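Local coordinates for conserved protein (Methanothermobacter thermautotrophicus, PDB 1I36) that binds NADP in a Rossmann-type domain and is of unknown function, though its fold resembles that of 3-hydroxyacid dehydrogenases, at residues 87-95 and 225-233; 166-177 and 205-213. The protein carries 1 engineered substitution. All blocks are in the same frame, centred on the assembly; numbering follows the deposited sequence.

The chain starts with the Rossmann-type domain, where strands and helices alternate and NADP is bound. Residues 87-95 leave strand 83-86 of its sheet and enter helix 92-101. After the last strand, 144-147, the long helix 154-182 leads into the helical C-terminal part, and its residues 166-177 are the first half of interaction 2. The shorter helix 186-194 follows, and then helix 202-214 returns to cross the long helix, which closes interaction 2. The next helix, 216-231, runs back to residues 87-95 and closes interaction 1. Interaction 2 is therefore nested within the loop of interaction 1. Interaction 1 ties the two domains together; interaction 2 packs the helical domain on itself. Their centres lie about 23 Å apart.

Interaction 1 of 2, residues 87-95 and 225-233; sequences INNISPETV and EVQDMLAEV. With NAP (NADP nicotinamide-adenine-dinucleotide phosphate), chain C.
Glu232 grips the start of helix 92-101 with both carboxylate oxygens. Its OE2 takes a hydrogen bond from Ser91 OG at 2.6 Å, through the syn lone pair. Its OE1 takes one from the backbone N of Glu93 at 3.0 Å, and this donor lies above the carboxylate plane. Ser91 is the N-cap, and its OG also accepts from Thr94 N at 3.1 Å. With OG placed between the backbone N and the carbonyl carbon (chi1 77°), Ser91 can serve the helix and Glu232 together. The N-terminal end of the helix would probably stabilise the negative charge of Glu232. Glu93 turns its own carboxylate to Arg96 in a salt bridge.

A second polar link joins Asn89 ND2 to Glu225 OE1 at 3.2 Å. The amide and carboxylate planes are turned 55° apart. ND2 comes in on the syn side but well off the carboxylate plane, so the bond is bent. One water bridges the same two atoms.

Met229 lies extended between Glu225 and Glu232. Its CG makes the apolar contact, 4.0 Å from Pro92 CD. Its CE rests on the backbone of Ile90 and Ser91.

Asn88 OD1 accepts from the ribose hydroxyl O3D of NADP at 2.9 Å, while Asn89 N makes weak bonds to O2D and O3D. This is the loop after a Rossmann strand, holding the nicotinamide ribose and resting on the helical domain, consistent with the similarity to 3-hydroxyacid dehydrogenases.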
loop_
_atom_site.group_PDB
_atom_site.type_symbol
_atom_site.label_atom_id
_atom_site.label_comp_id
_atom_site.label_asym_id
_atom_site.label_seq_id
_atom_site.Cartn_x
_atom_site.Cartn_y
_atom_site.Cartn_z
ATOM N N ILE A 87 23.397 16.444 -3.408
ATOM C CA ILE A 87 22.510 15.475 -4.022
ATOM C C ILE A 87 22.851 14.049 -3.579
ATOM O O ILE A 87 22.337 13.082 -4.116
ATOM C CB ILE A 87 22.516 15.655 -5.569
ATOM C CG1 ILE A 87 21.221 15.140 -6.183
ATOM C CG2 ILE A 87 23.754 14.990 -6.196
ATOM C CD1 ILE A 87 21.000 15.667 -7.631
ATOM N N ASN A 88 23.610 13.938 -2.496
ATOM C CA ASN A 88 24.004 12.628 -1.991
ATOM C C ASN A 88 22.898 11.895 -1.218
ATOM O O ASN A 88 22.031 12.510 -0.592
ATOM C CB ASN A 88 25.253 12.738 -1.127
ATOM C CG ASN A 88 26.406 13.402 -1.855
ATOM O OD1 ASN A 88 26.967 12.840 -2.783
ATOM N ND2 ASN A 88 26.742 14.620 -1.446
ATOM N N ASN A 89 22.954 10.571 -1.235
ATOM C CA ASN A 89 21.951 9.795 -0.512
ATOM C C ASN A 89 22.347 9.684 0.942
ATOM O O ASN A 89 22.968 8.709 1.344
ATOM C CB ASN A 89 21.765 8.393 -1.116
ATOM C CG ASN A 89 20.661 7.604 -0.418
ATOM O OD1 ASN A 89 19.669 8.180 0.061
ATOM N ND2 ASN A 89 20.849 6.282 -0.315
ATOM N N ILE A 90 22.048 10.741 1.713
ATOM C CA ILE A 90 22.321 10.794 3.136
ATOM C C ILE A 90 21.024 11.118 3.877
ATOM O O ILE A 90 20.073 11.628 3.301
ATOM C CB ILE A 90 23.426 11.843 3.491
ATOM C CG1 ILE A 90 23.147 13.199 2.799
ATOM C CG2 ILE A 90 24.794 11.302 3.053
ATOM C CD1 ILE A 90 24.120 14.340 3.243
ATOM N N SER A 91 20.995 10.828 5.164
ATOM C CA SER A 91 19.785 11.051 5.949
ATOM C C SER A 91 19.451 12.524 6.070
ATOM O O SER A 91 20.355 13.393 5.972
ATOM C CB SER A 91 19.953 10.449 7.343
ATOM O OG SER A 91 20.781 11.277 8.175
ATOM N N PRO A 92 18.168 12.833 6.344
ATOM C CA PRO A 92 17.786 14.243 6.475
ATOM C C PRO A 92 18.607 14.968 7.536
ATOM O O PRO A 92 18.962 16.116 7.338
ATOM C CB PRO A 92 16.314 14.166 6.852
ATOM C CG PRO A 92 15.822 12.992 5.988
ATOM C CD PRO A 92 16.971 11.959 6.221
ATOM N N GLU A 93 18.931 14.298 8.639
ATOM C CA GLU A 93 19.730 14.967 9.686
ATOM C C GLU A 93 21.169 15.194 9.192
ATOM O O GLU A 93 21.759 16.226 9.490
ATOM C CB GLU A 93 19.723 14.214 11.017
ATOM C CG GLU A 93 20.298 15.013 12.206
ATOM C CD GLU A 93 19.593 16.371 12.465
ATOM O OE1 GLU A 93 20.276 17.357 12.744
ATOM O OE2 GLU A 93 18.363 16.470 12.425
ATOM N N THR A 94 21.712 14.262 8.405
ATOM C CA THR A 94 23.068 14.441 7.851
ATOM C C THR A 94 23.078 15.650 6.898
ATOM O O THR A 94 24.057 16.436 6.863
ATOM C CB THR A 94 23.555 13.137 7.151
ATOM O OG1 THR A 94 23.355 12.052 8.046
ATOM C CG2 THR A 94 25.075 13.188 6.853
ATOM N N VAL A 95 21.983 15.822 6.140
ATOM C CA VAL A 95 21.832 16.949 5.222
ATOM C C VAL A 95 21.839 18.278 6.031
ATOM O O VAL A 95 22.532 19.244 5.668
ATOM C CB VAL A 95 20.467 16.844 4.431
ATOM C CG1 VAL A 95 20.275 18.044 3.508
ATOM C CG2 VAL A 95 20.467 15.565 3.540
ATOM N N GLU A 225 18.467 1.609 5.779
ATOM C CA GLU A 225 18.670 3.064 5.743
ATOM C C GLU A 225 17.365 3.773 6.038
ATOM O O GLU A 225 17.347 4.753 6.771
ATOM C CB GLU A 225 19.167 3.526 4.367
ATOM C CG GLU A 225 20.468 2.902 3.932
ATOM C CD GLU A 225 20.862 3.250 2.483
ATOM O OE1 GLU A 225 20.072 3.894 1.738
ATOM O OE2 GLU A 225 21.987 2.858 2.095
ATOM N N VAL A 226 16.278 3.327 5.401
ATOM C CA VAL A 226 14.964 3.925 5.634
ATOM C C VAL A 226 14.629 3.857 7.119
ATOM O O VAL A 226 14.118 4.812 7.689
ATOM C CB VAL A 226 13.830 3.202 4.819
ATOM C CG1 VAL A 226 12.451 3.502 5.417
ATOM C CG2 VAL A 226 13.874 3.630 3.370
ATOM N N GLN A 227 14.888 2.711 7.732
ATOM C CA GLN A 227 14.606 2.548 9.137
ATOM C C GLN A 227 15.389 3.607 9.933
ATOM O O GLN A 227 14.825 4.279 10.790
ATOM C CB GLN A 227 15.006 1.126 9.563
ATOM C CG GLN A 227 15.216 0.894 11.071
ATOM C CD GLN A 227 13.970 1.092 11.908
ATOM O OE1 GLN A 227 12.914 0.556 11.599
ATOM N NE2 GLN A 227 14.100 1.846 13.003
ATOM N N ASP A 228 16.683 3.745 9.643
ATOM C CA ASP A 228 17.495 4.747 10.357
ATOM C C ASP A 228 16.972 6.168 10.108
ATOM O O ASP A 228 16.805 6.942 11.057
ATOM C CB ASP A 228 18.977 4.607 9.982
ATOM C CG ASP A 228 19.610 3.373 10.618
ATOM O OD1 ASP A 228 19.009 2.825 11.565
ATOM O OD2 ASP A 228 20.686 2.925 10.168
ATOM N N MET A 229 16.592 6.471 8.864
ATOM C CA MET A 229 16.074 7.794 8.541
ATOM C C MET A 229 14.765 8.078 9.268
ATOM O O MET A 229 14.608 9.141 9.874
ATOM C CB MET A 229 15.965 7.989 7.023
ATOM C CG MET A 229 17.359 7.968 6.301
ATOM S SD MET A 229 17.352 8.312 4.497
ATOM C CE MET A 229 19.086 7.783 3.978
ATOM N N LEU A 230 13.835 7.119 9.263
ATOM C CA LEU A 230 12.584 7.290 9.971
ATOM C C LEU A 230 12.828 7.491 11.468
ATOM O O LEU A 230 12.089 8.223 12.122
ATOM C CB LEU A 230 11.680 6.066 9.783
ATOM C CG LEU A 230 10.761 6.025 8.578
ATOM C CD1 LEU A 230 9.956 4.710 8.658
ATOM C CD2 LEU A 230 9.813 7.266 8.620
ATOM N N ALA A 231 13.852 6.832 12.005
ATOM C CA ALA A 231 14.199 6.951 13.433
ATOM C C ALA A 231 14.641 8.355 13.893
ATOM O O ALA A 231 14.629 8.649 15.084
ATOM C CB ALA A 231 15.272 5.919 13.809
ATOM N N GLU A 232 15.059 9.197 12.954
ATOM C CA GLU A 232 15.468 10.556 13.270
ATOM C C GLU A 232 14.223 11.379 13.575
ATOM O O GLU A 232 14.298 12.401 14.253
ATOM C CB GLU A 232 16.207 11.185 12.067
ATOM C CG GLU A 232 17.537 10.492 11.744
ATOM C CD GLU A 232 18.299 11.057 10.545
ATOM O OE1 GLU A 232 17.719 11.813 9.717
ATOM O OE2 GLU A 232 19.516 10.739 10.435
ATOM N N VAL A 233 13.061 10.925 13.097
ATOM C CA VAL A 233 11.828 11.683 13.312
ATOM C C VAL A 233 10.770 11.039 14.222
ATOM O O VAL A 233 10.088 11.745 14.977
ATOM C CB VAL A 233 11.242 12.127 11.919
ATOM C CG1 VAL A 233 11.191 10.990 10.985
ATOM C CG2 VAL A 233 9.880 12.734 12.055
HETATM P PA NAP C . 29.770 7.216 -8.457
HETATM O O1A NAP C . 29.786 6.594 -7.146
HETATM O O2A NAP C . 28.998 7.053 -9.671
HETATM O O5B NAP C . 30.401 8.761 -8.384
HETATM C C5B NAP C . 30.911 9.541 -7.150
HETATM C C4B NAP C . 32.176 9.988 -7.718
HETATM O O4B NAP C . 32.616 10.873 -6.435
HETATM C C3B NAP C . 33.302 9.486 -7.606
HETATM O O3B NAP C . 33.314 9.721 -8.950
HETATM C C2B NAP C . 34.642 9.687 -7.016
HETATM O O2B NAP C . 35.802 9.878 -7.468
HETATM C C1B NAP C . 34.084 10.777 -6.322
HETATM N N9A NAP C . 34.547 10.837 -4.921
HETATM C C8A NAP C . 34.697 9.960 -3.843
HETATM N N7A NAP C . 35.244 10.554 -2.805
HETATM C C5A NAP C . 35.461 11.863 -3.191
HETATM C C6A NAP C . 36.023 13.001 -2.526
HETATM N N6A NAP C . 36.477 12.935 -1.273
HETATM N N1A NAP C . 36.092 14.199 -3.225
HETATM C C2A NAP C . 35.640 14.284 -4.509
HETATM N N3A NAP C . 35.107 13.255 -5.198
HETATM C C4A NAP C . 35.038 12.061 -4.470
HETATM O O3 NAP C . 28.361 7.744 -7.736
HETATM P PN NAP C . 26.884 8.356 -8.312
HETATM O O1N NAP C . 26.040 7.204 -8.777
HETATM O O2N NAP C . 27.307 9.366 -9.288
HETATM O O5D NAP C . 26.090 9.132 -7.184
HETATM C C5D NAP C . 26.629 10.325 -6.558
HETATM C C4D NAP C . 25.755 10.672 -5.367
HETATM O O4D NAP C . 24.331 10.840 -5.639
HETATM C C3D NAP C . 25.792 9.632 -4.219
HETATM O O3D NAP C . 25.809 10.190 -2.867
HETATM C C2D NAP C . 24.587 8.776 -4.418
HETATM O O2D NAP C . 24.142 8.155 -3.247
HETATM C C1D NAP C . 23.585 9.782 -5.028
HETATM N N1N NAP C . 22.552 9.169 -5.878
HETATM C C2N NAP C . 22.916 8.442 -7.019
HETATM C C3N NAP C . 21.831 7.898 -7.785
HETATM C C7N NAP C . 22.064 7.126 -8.996
HETATM O O7N NAP C . 21.111 6.669 -9.653
HETATM N N7N NAP C . 23.317 6.880 -9.457
HETATM C C4N NAP C . 20.502 8.120 -7.363
HETATM C C5N NAP C . 20.177 8.824 -6.254
HETATM C C6N NAP C . 21.202 9.352 -5.513
HETATM P P2B NAP C . 36.676 8.468 -7.586
HETATM O O1X NAP C . 36.144 7.631 -8.714
HETATM O O2X NAP C . 37.976 9.026 -7.842
HETATM O O3X NAP C . 36.480 7.768 -6.333
HETATM O O HOH W 1 18.060 5.233 0.822
HETATM O O HOH W 2 23.443 5.424 1.925
#

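Interaction 2 of 2, residues 166-177 and 205-213; sequences TKGVSALLWETL and AISRLKSSC
Arg208 is the main bump, its side chain entering a hollow on helix 154-182 made by Thr166, Val169, Ser170 and Leu173, a knob-into-hole fit. The chain bends at chi3 (-74°), which turns the guanidinium along the long helix toward Thr166. Val169 CG1 covers one guanidinium face near its rim, 3.8 Å from Arg208 NE. Ser170 OG comes in at the edge, in plane. Arg208 CG also packs tightly, 3.1 Å from Ser170 OG. Glu197 of the second subunit forms a long, weak ion pair with Arg208 NH2. With an alanine here, the hollow would probably be left unfilled and that distant glutamate would lose its weak partner.

The two helices cross nearly at a right angle (-98°), and the axes of the segments come within 9.6 Å of each other. Helix 154-182 is the longest of the helical C-terminal domain, probably of the kind found at the C terminus of 6-phosphogluconate dehydrogenase.

Leu209 is the second bump, its methyls set among Leu173, Trp174 and Leu177. Leu209 CD1 meets Leu173 and lies 3.7 Å from Trp174 CA, at the edge of the indole near the ring plane; CD2 meets Leu177. Leu173 answers with its CD2 3.7 Å from Ala205 CB. Ser170 is small enough to admit Ser212, whose OG lies 3.2 Å from Ser170 CB. Beyond Leu209, Cys213 SG approaches the indole obliquely. Trp174 NE1 is hydrogen-bonded to Gln261 O.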
loop_
_atom_site.group_PDB
_atom_site.type_symbol
_atom_site.label_atom_id
_atom_site.label_comp_id
_atom_site.label_asym_id
_atom_site.label_seq_id
_atom_site.Cartn_x
_atom_site.Cartn_y
_atom_site.Cartn_z
ATOM N N THR A 166 6.553 2.878 -0.632
ATOM C CA THR A 166 6.569 1.957 -1.769
ATOM C C THR A 166 7.237 0.614 -1.479
ATOM O O THR A 166 6.778 -0.432 -1.978
ATOM C CB THR A 166 7.125 2.608 -3.063
ATOM O OG1 THR A 166 8.498 2.935 -2.884
ATOM C CG2 THR A 166 6.339 3.884 -3.398
ATOM N N LYS A 167 8.263 0.604 -0.629
ATOM C CA LYS A 167 8.904 -0.666 -0.271
ATOM C C LYS A 167 8.017 -1.454 0.707
ATOM O O LYS A 167 7.988 -2.689 0.668
ATOM C CB LYS A 167 10.281 -0.453 0.329
ATOM C CG LYS A 167 11.340 -0.016 -0.674
ATOM C CD LYS A 167 12.604 0.411 0.091
ATOM C CE LYS A 167 13.782 0.652 -0.859
ATOM N NZ LYS A 167 13.442 1.472 -2.043
ATOM N N GLY A 168 7.321 -0.746 1.592
ATOM C CA GLY A 168 6.428 -1.399 2.537
ATOM C C GLY A 168 5.277 -2.112 1.809
ATOM O O GLY A 168 4.929 -3.218 2.179
ATOM N N VAL A 169 4.681 -1.454 0.814
ATOM C CA VAL A 169 3.588 -2.013 0.005
ATOM C C VAL A 169 4.065 -3.272 -0.738
ATOM O O VAL A 169 3.312 -4.253 -0.868
ATOM C CB VAL A 169 3.068 -0.959 -1.010
ATOM C CG1 VAL A 169 2.120 -1.593 -2.039
ATOM C CG2 VAL A 169 2.360 0.167 -0.256
ATOM N N SER A 170 5.294 -3.239 -1.257
ATOM C CA SER A 170 5.874 -4.408 -1.949
ATOM C C SER A 170 5.958 -5.598 -1.005
ATOM O O SER A 170 5.689 -6.746 -1.399
ATOM C CB SER A 170 7.296 -4.106 -2.455
ATOM O OG SER A 170 7.212 -3.236 -3.566
ATOM N N ALA A 171 6.368 -5.345 0.233
ATOM C CA ALA A 171 6.464 -6.419 1.211
ATOM C C ALA A 171 5.070 -6.951 1.599
ATOM O O ALA A 171 4.901 -8.157 1.824
ATOM C CB ALA A 171 7.186 -5.936 2.447
ATOM N N LEU A 172 4.118 -6.035 1.772
ATOM C CA LEU A 172 2.748 -6.399 2.152
ATOM C C LEU A 172 2.121 -7.219 1.023
ATOM O O LEU A 172 1.463 -8.246 1.264
ATOM C CB LEU A 172 1.898 -5.151 2.414
ATOM C CG LEU A 172 2.227 -4.324 3.660
ATOM C CD1 LEU A 172 1.555 -2.943 3.570
ATOM C CD2 LEU A 172 1.772 -5.049 4.956
ATOM N N LEU A 173 2.378 -6.794 -0.205
ATOM C CA LEU A 173 1.851 -7.493 -1.368
ATOM C C LEU A 173 2.412 -8.901 -1.432
ATOM O O LEU A 173 1.664 -9.872 -1.598
ATOM C CB LEU A 173 2.213 -6.774 -2.642
ATOM C CG LEU A 173 1.606 -7.443 -3.872
ATOM C CD1 LEU A 173 0.082 -7.203 -3.883
ATOM C CD2 LEU A 173 2.243 -6.862 -5.123
ATOM N N TRP A 174 3.730 -9.006 -1.310
ATOM C CA TRP A 174 4.399 -10.297 -1.351
ATOM C C TRP A 174 3.870 -11.274 -0.312
ATOM O O TRP A 174 3.573 -12.422 -0.636
ATOM C CB TRP A 174 5.916 -10.144 -1.171
ATOM C CG TRP A 174 6.620 -11.474 -1.270
ATOM C CD1 TRP A 174 7.058 -12.097 -2.408
ATOM C CD2 TRP A 174 6.919 -12.349 -0.194
ATOM N NE1 TRP A 174 7.617 -13.315 -2.090
ATOM C CE2 TRP A 174 7.541 -13.491 -0.739
ATOM C CE3 TRP A 174 6.732 -12.280 1.185
ATOM C CZ2 TRP A 174 7.969 -14.545 0.045
ATOM C CZ3 TRP A 174 7.160 -13.334 1.964
ATOM C CH2 TRP A 174 7.769 -14.444 1.397
ATOM N N GLU A 175 3.772 -10.844 0.939
ATOM C CA GLU A 175 3.275 -11.739 1.962
ATOM C C GLU A 175 1.815 -12.157 1.696
ATOM O O GLU A 175 1.470 -13.341 1.838
ATOM C CB GLU A 175 3.422 -11.137 3.356
ATOM C CG GLU A 175 2.805 -12.018 4.444
ATOM C CD GLU A 175 3.317 -11.727 5.827
ATOM O OE1 GLU A 175 2.736 -10.877 6.526
ATOM O OE2 GLU A 175 4.296 -12.378 6.235
ATOM N N THR A 176 0.976 -11.201 1.315
ATOM C CA THR A 176 -0.434 -11.480 1.019
ATOM C C THR A 176 -0.571 -12.490 -0.132
ATOM O O THR A 176 -1.330 -13.460 -0.018
ATOM C CB THR A 176 -1.195 -10.193 0.659
ATOM O OG1 THR A 176 -1.258 -9.363 1.812
ATOM C CG2 THR A 176 -2.638 -10.492 0.204
ATOM N N LEU A 177 0.205 -12.299 -1.202
ATOM C CA LEU A 177 0.143 -13.184 -2.365
ATOM C C LEU A 177 0.797 -14.550 -2.168
ATOM O O LEU A 177 0.402 -15.534 -2.805
ATOM C CB LEU A 177 0.691 -12.495 -3.597
ATOM C CG LEU A 177 -0.125 -11.294 -4.055
ATOM C CD1 LEU A 177 0.514 -10.690 -5.291
ATOM C CD2 LEU A 177 -1.565 -11.711 -4.341
ATOM N N ALA A 205 1.219 -4.185 -9.815
ATOM C CA ALA A 205 1.591 -5.061 -8.701
ATOM C C ALA A 205 2.522 -6.213 -9.094
ATOM O O ALA A 205 3.480 -6.502 -8.387
ATOM C CB ALA A 205 0.337 -5.608 -8.021
ATOM N N ILE A 206 2.230 -6.883 -10.202
ATOM C CA ILE A 206 3.061 -7.994 -10.645
ATOM C C ILE A 206 4.492 -7.529 -10.965
ATOM O O ILE A 206 5.456 -8.252 -10.712
ATOM C CB ILE A 206 2.440 -8.716 -11.867
ATOM C CG1 ILE A 206 3.343 -9.862 -12.326
ATOM C CG2 ILE A 206 2.213 -7.739 -13.017
ATOM C CD1 ILE A 206 2.903 -10.529 -13.624
ATOM N N SER A 207 4.624 -6.306 -11.477
ATOM C CA SER A 207 5.934 -5.753 -11.821
ATOM C C SER A 207 6.704 -5.330 -10.573
ATOM O O SER A 207 7.917 -5.545 -10.484
ATOM C CB SER A 207 5.799 -4.577 -12.792
ATOM O OG SER A 207 5.096 -3.498 -12.207
ATOM N N ARG A 208 5.991 -4.729 -9.620
ATOM C CA ARG A 208 6.576 -4.292 -8.354
ATOM C C ARG A 208 7.110 -5.515 -7.602
ATOM O O ARG A 208 8.180 -5.476 -6.999
ATOM C CB ARG A 208 5.510 -3.563 -7.511
ATOM C CG ARG A 208 5.485 -3.935 -6.008
ATOM C CD ARG A 208 4.308 -3.311 -5.249
ATOM N NE ARG A 208 4.471 -1.878 -4.994
ATOM C CZ ARG A 208 3.708 -0.926 -5.531
ATOM N NH1 ARG A 208 2.726 -1.259 -6.363
ATOM N NH2 ARG A 208 3.907 0.354 -5.219
ATOM N N LEU A 209 6.352 -6.604 -7.669
ATOM C CA LEU A 209 6.686 -7.860 -7.017
ATOM C C LEU A 209 7.953 -8.462 -7.610
ATOM O O LEU A 209 8.841 -8.911 -6.884
ATOM C CB LEU A 209 5.530 -8.828 -7.197
ATOM C CG LEU A 209 5.471 -10.127 -6.400
ATOM C CD1 LEU A 209 4.969 -9.861 -4.987
ATOM C CD2 LEU A 209 4.514 -11.065 -7.122
ATOM N N LYS A 210 8.009 -8.497 -8.938
ATOM C CA LYS A 210 9.162 -9.033 -9.650
ATOM C C LYS A 210 10.436 -8.245 -9.345
ATOM O O LYS A 210 11.455 -8.831 -9.009
ATOM C CB LYS A 210 8.896 -9.029 -11.155
ATOM C CG LYS A 210 8.096 -10.221 -11.661
ATOM C CD LYS A 210 8.889 -11.521 -11.513
ATOM C CE LYS A 210 10.125 -11.560 -12.424
ATOM N NZ LYS A 210 9.768 -11.567 -13.868
ATOM N N SER A 211 10.369 -6.921 -9.439
ATOM C CA SER A 211 11.523 -6.071 -9.171
ATOM C C SER A 211 12.024 -6.234 -7.737
ATOM O O SER A 211 13.235 -6.283 -7.499
ATOM C CB SER A 211 11.175 -4.609 -9.416
ATOM O OG SER A 211 10.489 -4.452 -10.645
ATOM N N SER A 212 11.086 -6.340 -6.792
ATOM C CA SER A 212 11.418 -6.501 -5.375
ATOM C C SER A 212 12.171 -7.793 -5.097
ATOM O O SER A 212 12.995 -7.863 -4.176
ATOM C CB SER A 212 10.149 -6.438 -4.502
ATOM O OG SER A 212 9.769 -5.088 -4.264
ATOM N N CYS A 213 11.869 -8.830 -5.869
ATOM C CA CYS A 213 12.544 -10.109 -5.684
ATOM C C CYS A 213 13.904 -10.110 -6.387
ATOM O O CYS A 213 14.903 -10.562 -5.826
ATOM C CB CYS A 213 11.645 -11.240 -6.178
ATOM S SG CYS A 213 10.032 -11.202 -5.336
#